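PDB 4HVL: membrane-anchored mycosin mycp1 from Mycobacterium thermoresistibile, which probably acts as a subtilisin-like serine endopeptidase of the cell membrane and is an essential component of the type VII (ESX-1) secretion system. Local coordinates for residues A[102-107]-A[286-291]; A[212-217]-A[309-314]; A[278-283]-A[354-359]. One frame throughout, in Å; residues are numbered along the deposited sequence.

How the contacts relate
All three contacts belong to the subtilase domain, and their segments interleave along the chain: 102-107, 212-217, 278-283, 286-291, 309-314, 354-359. Contact 2 lies near the middle of the molecule, its centre about 14 Å from that of contact 1 and about 10 Å from that of contact 3. Helix 311-328 joins them: F313 of contact 2 packs on L104 and I286 of contact 1, while A314 meets A281 and P282 of contact 3. Contacts 2 and 3 also share the seven-stranded parallel sheet, through strands 210-214 and 277-282. The predicted serine, S312, thus lies in the first turn of a helix that packs on helix 102-110, which follows the predicted histidine.

Contact 1. Residues A[102-107]-A[286-291]; sequences GTLTAS and ITALGY
Helix 102-110 packs here against the short edge strand 288-289 of the small antiparallel sheet, in a buried contact of methyl groups and methylenes closed by a single hydrogen bond. That bond runs from L289 N to S107 OG, 2.9 Å long and nearly straight at 172°. With OG set between its own backbone N and carbonyl carbon (chi1 77°), S107 also donates to L104 O one turn back, at 2.7 Å. One hydroxyl therefore accepts from the strand and donates to the helix, which fixes its rotation. Beside it, A288 points its methyl at the helix and meets L104 CB at 3.8 Å, while the CB atoms of S107 and L289 come within 3.6 Å.

L104 lays CG and CD1 against L289 O, a carbonyl buried here without a polar partner. Further along, T103 turns CG2 toward G290 O, 3.5 Å away, and brings OG1 to the ring edge of Y291, 3.5 Å from CE1 and near the ring plane. The polar needs of T103 OG1 are met by D97 and N74, and Y291 OH bonds to A30 O, so the threonine and tyrosine meet here by packing alone. Strand 288-289 packs on the helix face away from T105, which bonds D70 of the predicted charge relay. The sequence HGT, in which H101 of that relay directly precedes this helix, is the core of the subtilase histidine signature.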
# COMPACT_ATOMS: atom_id res chain seq x y z
N GLY A 102 -2.81 7.60 6.65
CA GLY A 102 -3.70 7.40 5.50
C GLY A 102 -3.97 8.67 4.71
O GLY A 102 -4.08 8.64 3.48
N THR A 103 -4.07 9.78 5.41
CA THR A 103 -4.26 11.06 4.75
C THR A 103 -3.09 11.32 3.80
O THR A 103 -3.26 11.77 2.67
CB THR A 103 -4.36 12.20 5.78
OG1 THR A 103 -5.45 11.93 6.68
CG2 THR A 103 -4.58 13.53 5.09
N LEU A 104 -1.89 11.00 4.28
CA LEU A 104 -0.65 11.25 3.51
C LEU A 104 -0.56 10.29 2.33
O LEU A 104 -0.25 10.70 1.23
CB LEU A 104 0.59 11.16 4.40
CG LEU A 104 0.85 12.35 5.33
CD1 LEU A 104 -0.24 12.55 6.38
CD2 LEU A 104 2.19 12.20 6.02
N THR A 105 -0.84 9.01 2.55
CA THR A 105 -0.93 8.04 1.45
C THR A 105 -1.86 8.51 0.32
O THR A 105 -1.45 8.58 -0.85
CB THR A 105 -1.45 6.70 1.97
OG1 THR A 105 -0.63 6.30 3.07
CG2 THR A 105 -1.40 5.62 0.90
N ALA A 106 -3.08 8.87 0.70
CA ALA A 106 -4.07 9.35 -0.27
C ALA A 106 -3.55 10.58 -1.02
O ALA A 106 -3.79 10.68 -2.25
CB ALA A 106 -5.40 9.65 0.42
N SER A 107 -2.83 11.46 -0.32
CA SER A 107 -2.29 12.67 -0.96
C SER A 107 -1.24 12.35 -2.03
O SER A 107 -1.17 13.04 -3.05
CB SER A 107 -1.72 13.67 0.05
OG SER A 107 -0.44 13.28 0.53
N ILE A 286 9.82 11.51 2.26
CA ILE A 286 8.62 11.79 1.48
C ILE A 286 7.99 13.14 1.91
O ILE A 286 8.03 13.54 3.08
CB ILE A 286 7.61 10.62 1.62
CG1 ILE A 286 8.17 9.32 1.01
CG2 ILE A 286 6.25 10.93 1.00
CD1 ILE A 286 8.60 9.43 -0.43
N THR A 287 7.47 13.86 0.92
CA THR A 287 6.62 15.02 1.13
C THR A 287 5.22 14.61 0.74
O THR A 287 5.01 13.94 -0.28
CB THR A 287 7.09 16.18 0.28
OG1 THR A 287 8.41 16.54 0.71
CG2 THR A 287 6.17 17.39 0.38
N ALA A 288 4.25 15.00 1.56
CA ALA A 288 2.87 14.65 1.32
C ALA A 288 2.01 15.82 1.83
O ALA A 288 2.55 16.90 2.14
CB ALA A 288 2.56 13.34 2.04
N LEU A 289 0.70 15.62 1.86
CA LEU A 289 -0.23 16.60 2.44
C LEU A 289 -0.89 16.08 3.70
O LEU A 289 -1.14 14.87 3.86
CB LEU A 289 -1.32 16.98 1.43
CG LEU A 289 -0.88 17.47 0.04
CD1 LEU A 289 -2.11 17.81 -0.80
CD2 LEU A 289 0.06 18.66 0.17
N GLY A 290 -1.19 17.00 4.61
CA GLY A 290 -1.83 16.68 5.88
C GLY A 290 -3.34 16.88 5.86
O GLY A 290 -3.98 16.93 4.79
N TYR A 291 -3.89 17.03 7.06
CA TYR A 291 -5.32 17.04 7.28
C TYR A 291 -6.02 18.28 6.70
O TYR A 291 -7.24 18.29 6.58
CB TYR A 291 -5.65 16.95 8.78
CG TYR A 291 -5.06 15.76 9.53
CD1 TYR A 291 -4.74 14.56 8.86
CD2 TYR A 291 -4.87 15.80 10.91
CE1 TYR A 291 -4.20 13.47 9.54
CE2 TYR A 291 -4.35 14.71 11.59
CZ TYR A 291 -4.00 13.55 10.90
OH TYR A 291 -3.51 12.45 11.58

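Contact 2. Residues A[212-217]-A[309-314]; sequences IAAAGN and AGTSFA. With ZN (zinc ion), chain G; ACT (acetate ion), chain M.
T311 and N217 carry this contact, with A214 filling in behind them, at the point where strand 210-214 runs out beside the start of helix 311-328. N217 OD1 takes two bonds from T311. The backbone N comes in the carbonyl plane on a lone pair, at 2.9 Å and 167°, whereas OG1, 2.8 Å away, donates from above that plane. The threonine can offer both because chi1 of 55° sets OG1 between its backbone N and carbonyl carbon. The same hydroxyl accepts a weak bond from G216 N, and the methyl of A214 lies 3.8 Å from OG1.

Gripped through its oxygen, the N217 amide presents ND2 to acetate OXT at 2.9 Å. S312 N donates to the same OXT, and S312 OG binds the zinc ion at 2.2 Å. Acetate, a water and H101 NE2 complete the metal's shell. N217 ND2 and S312 N are probably the oxyanion-hole donors, as in subtilisins. This chemistry is consistent with a pocket that steadies the oxyanion of a tetrahedral intermediate; an acetate oxygen, probably from the crystallisation liquor, takes that place, and the zinc ion bridges S312 and H101, the predicted serine and histidine of the charge relay.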
# COMPACT_ATOMS: atom_id res chain seq x y z
N ILE A 212 -2.82 -3.20 -5.59
CA ILE A 212 -1.42 -2.90 -5.30
C ILE A 212 -1.19 -3.07 -3.79
O ILE A 212 -1.99 -2.61 -2.99
CB ILE A 212 -1.07 -1.45 -5.69
CG1 ILE A 212 -1.44 -1.13 -7.14
CG2 ILE A 212 0.40 -1.18 -5.44
CD1 ILE A 212 -0.79 -1.99 -8.22
N ALA A 213 -0.11 -3.75 -3.42
CA ALA A 213 0.19 -3.98 -2.01
C ALA A 213 1.59 -3.48 -1.62
O ALA A 213 2.55 -3.61 -2.39
CB ALA A 213 0.08 -5.46 -1.66
N ALA A 214 1.70 -2.94 -0.41
CA ALA A 214 2.98 -2.58 0.16
C ALA A 214 3.82 -3.83 0.44
O ALA A 214 3.30 -4.84 0.92
CB ALA A 214 2.75 -1.82 1.46
N ALA A 215 5.11 -3.77 0.15
CA ALA A 215 6.00 -4.87 0.53
C ALA A 215 6.07 -5.08 2.04
O ALA A 215 6.31 -6.21 2.48
CB ALA A 215 7.40 -4.65 -0.03
N GLY A 216 5.82 -4.03 2.83
CA GLY A 216 5.93 -4.08 4.28
C GLY A 216 7.28 -3.55 4.74
O GLY A 216 8.22 -3.45 3.95
N ASN A 217 7.36 -3.19 6.02
CA ASN A 217 8.57 -2.63 6.61
C ASN A 217 9.03 -3.56 7.73
O ASN A 217 8.22 -4.15 8.44
CB ASN A 217 8.33 -1.23 7.20
CG ASN A 217 7.61 -0.30 6.23
OD1 ASN A 217 7.81 -0.35 5.02
ND2 ASN A 217 6.78 0.56 6.77
N ALA A 309 8.16 8.13 5.75
CA ALA A 309 8.76 7.01 5.05
C ALA A 309 7.94 5.72 5.16
O ALA A 309 7.12 5.57 6.06
CB ALA A 309 10.16 6.77 5.58
N GLY A 310 8.18 4.79 4.25
CA GLY A 310 7.61 3.46 4.36
C GLY A 310 7.20 2.90 3.02
O GLY A 310 6.99 3.63 2.04
N THR A 311 7.06 1.58 2.96
CA THR A 311 6.60 0.93 1.74
C THR A 311 5.15 1.27 1.36
O THR A 311 4.79 1.12 0.20
CB THR A 311 6.79 -0.59 1.77
OG1 THR A 311 6.16 -1.14 2.93
CG2 THR A 311 8.29 -0.91 1.81
N SER A 312 4.34 1.74 2.30
CA SER A 312 3.00 2.24 1.96
C SER A 312 3.09 3.40 0.93
O SER A 312 2.27 3.47 0.03
CB SER A 312 2.20 2.66 3.21
OG SER A 312 2.93 3.49 4.11
N PHE A 313 4.12 4.25 1.04
CA PHE A 313 4.32 5.33 0.08
C PHE A 313 4.77 4.82 -1.29
O PHE A 313 4.29 5.31 -2.31
CB PHE A 313 5.24 6.43 0.64
CG PHE A 313 4.63 7.17 1.79
CD1 PHE A 313 3.65 8.13 1.57
CD2 PHE A 313 4.97 6.86 3.11
CE1 PHE A 313 3.03 8.79 2.61
CE2 PHE A 313 4.35 7.52 4.17
CZ PHE A 313 3.38 8.48 3.92
N ALA A 314 5.66 3.84 -1.32
CA ALA A 314 6.00 3.16 -2.56
C ALA A 314 4.74 2.62 -3.25
O ALA A 314 4.52 2.85 -4.46
CB ALA A 314 6.98 2.03 -2.29
ZN ZN G . 3.51 3.41 6.24
C ACT M . 3.69 1.07 5.71
O ACT M . 2.62 1.45 6.27
OXT ACT M . 4.58 1.88 5.37
CH3 ACT M . 3.81 -0.42 5.45
O HOH W 1 4.28 3.03 8.21

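Contact 3. Residues A[278-283]-A[354-359]; sequences GAAAPA and NYVGAG
G278 and A280 meet the turn of 354-359 through two backbone hydrogen bonds, A358 N to G278 O (2.9 Å) and A280 N to G359 O (2.8 Å). Between these bonds A279 CA faces G359 O in a CA-H...O contact at 3.4 Å. The side chains that touch are small: A280 CB rests 3.7 Å from V356 CG1, which chi1 of -63° sets anti to the carbonyl carbon, and A358 CB lies 3.4 Å from G278 O.

The loop makes a type II' turn from V356 to G359, closed by G359 N to V356 O at 2.9 Å. Its second residue, G357, has the positive phi that favours glycine, and its CA comes 4.0 Å from the CA of G278, so that backbone packs closely on backbone. Behind the turn, D353 accepts from the backbone N of Y355 and V356, and H347 ND1 bonds to A358 O.

Strand 277-282 is one of the two edge strands of the parallel sheet. It pairs with strand 256-261, the turn follows helix 334-343 in the chain, and A281 packs on helix 311-328 while P282 reaches helix 45-50.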
# COMPACT_ATOMS: atom_id res chain seq x y z
N GLY A 278 7.32 -7.27 -6.80
CA GLY A 278 7.23 -7.09 -8.27
C GLY A 278 7.82 -5.78 -8.80
O GLY A 278 8.19 -5.69 -9.97
N ALA A 279 7.93 -4.77 -7.94
CA ALA A 279 8.35 -3.46 -8.36
C ALA A 279 8.74 -2.63 -7.15
O ALA A 279 8.60 -3.07 -5.99
CB ALA A 279 7.22 -2.78 -9.11
N ALA A 280 9.25 -1.43 -7.42
CA ALA A 280 9.58 -0.50 -6.36
C ALA A 280 9.31 0.95 -6.73
O ALA A 280 9.10 1.28 -7.90
CB ALA A 280 11.04 -0.67 -5.95
N ALA A 281 9.31 1.79 -5.70
CA ALA A 281 9.05 3.20 -5.85
C ALA A 281 9.55 3.98 -4.60
O ALA A 281 9.94 3.37 -3.61
CB ALA A 281 7.56 3.40 -6.09
N PRO A 282 9.59 5.33 -4.68
CA PRO A 282 10.15 6.10 -3.57
C PRO A 282 9.41 5.84 -2.25
O PRO A 282 8.18 5.79 -2.22
CB PRO A 282 9.95 7.53 -4.02
CG PRO A 282 10.10 7.43 -5.50
CD PRO A 282 9.30 6.20 -5.82
N ALA A 283 10.18 5.68 -1.18
CA ALA A 283 9.66 5.29 0.13
C ALA A 283 10.34 6.01 1.30
O ALA A 283 10.04 5.70 2.46
CB ALA A 283 9.82 3.78 0.27
N ASN A 354 14.50 -9.77 -5.10
CA ASN A 354 13.51 -9.81 -4.03
C ASN A 354 13.30 -8.48 -3.30
O ASN A 354 12.41 -8.37 -2.47
CB ASN A 354 13.86 -10.95 -3.06
CG ASN A 354 13.47 -12.32 -3.60
OD1 ASN A 354 13.20 -12.47 -4.79
ND2 ASN A 354 13.42 -13.33 -2.71
N TYR A 355 14.12 -7.48 -3.62
CA TYR A 355 14.04 -6.19 -2.94
C TYR A 355 13.16 -5.23 -3.74
O TYR A 355 12.28 -4.56 -3.18
CB TYR A 355 15.45 -5.64 -2.70
CG TYR A 355 16.30 -6.66 -2.00
CD1 TYR A 355 16.25 -6.80 -0.63
CD2 TYR A 355 17.11 -7.54 -2.72
CE1 TYR A 355 16.99 -7.78 0.02
CE2 TYR A 355 17.86 -8.52 -2.08
CZ TYR A 355 17.79 -8.63 -0.70
OH TYR A 355 18.53 -9.60 -0.05
N VAL A 356 13.38 -5.21 -5.06
CA VAL A 356 12.68 -4.30 -5.96
C VAL A 356 11.88 -5.01 -7.05
O VAL A 356 11.21 -4.35 -7.84
CB VAL A 356 13.65 -3.27 -6.60
CG1 VAL A 356 14.27 -2.40 -5.52
CG2 VAL A 356 14.73 -3.95 -7.46
N GLY A 357 11.92 -6.34 -7.09
CA GLY A 357 11.24 -7.08 -8.13
C GLY A 357 11.82 -6.72 -9.48
O GLY A 357 13.03 -6.81 -9.67
N ALA A 358 10.95 -6.32 -10.41
CA ALA A 358 11.38 -5.93 -11.76
C ALA A 358 12.01 -4.52 -11.75
O ALA A 358 12.55 -4.07 -12.78
CB ALA A 358 10.22 -5.98 -12.73
N GLY A 359 11.94 -3.82 -10.62
CA GLY A 359 12.64 -2.54 -10.46
C GLY A 359 11.76 -1.33 -10.25
O GLY A 359 10.56 -1.43 -9.92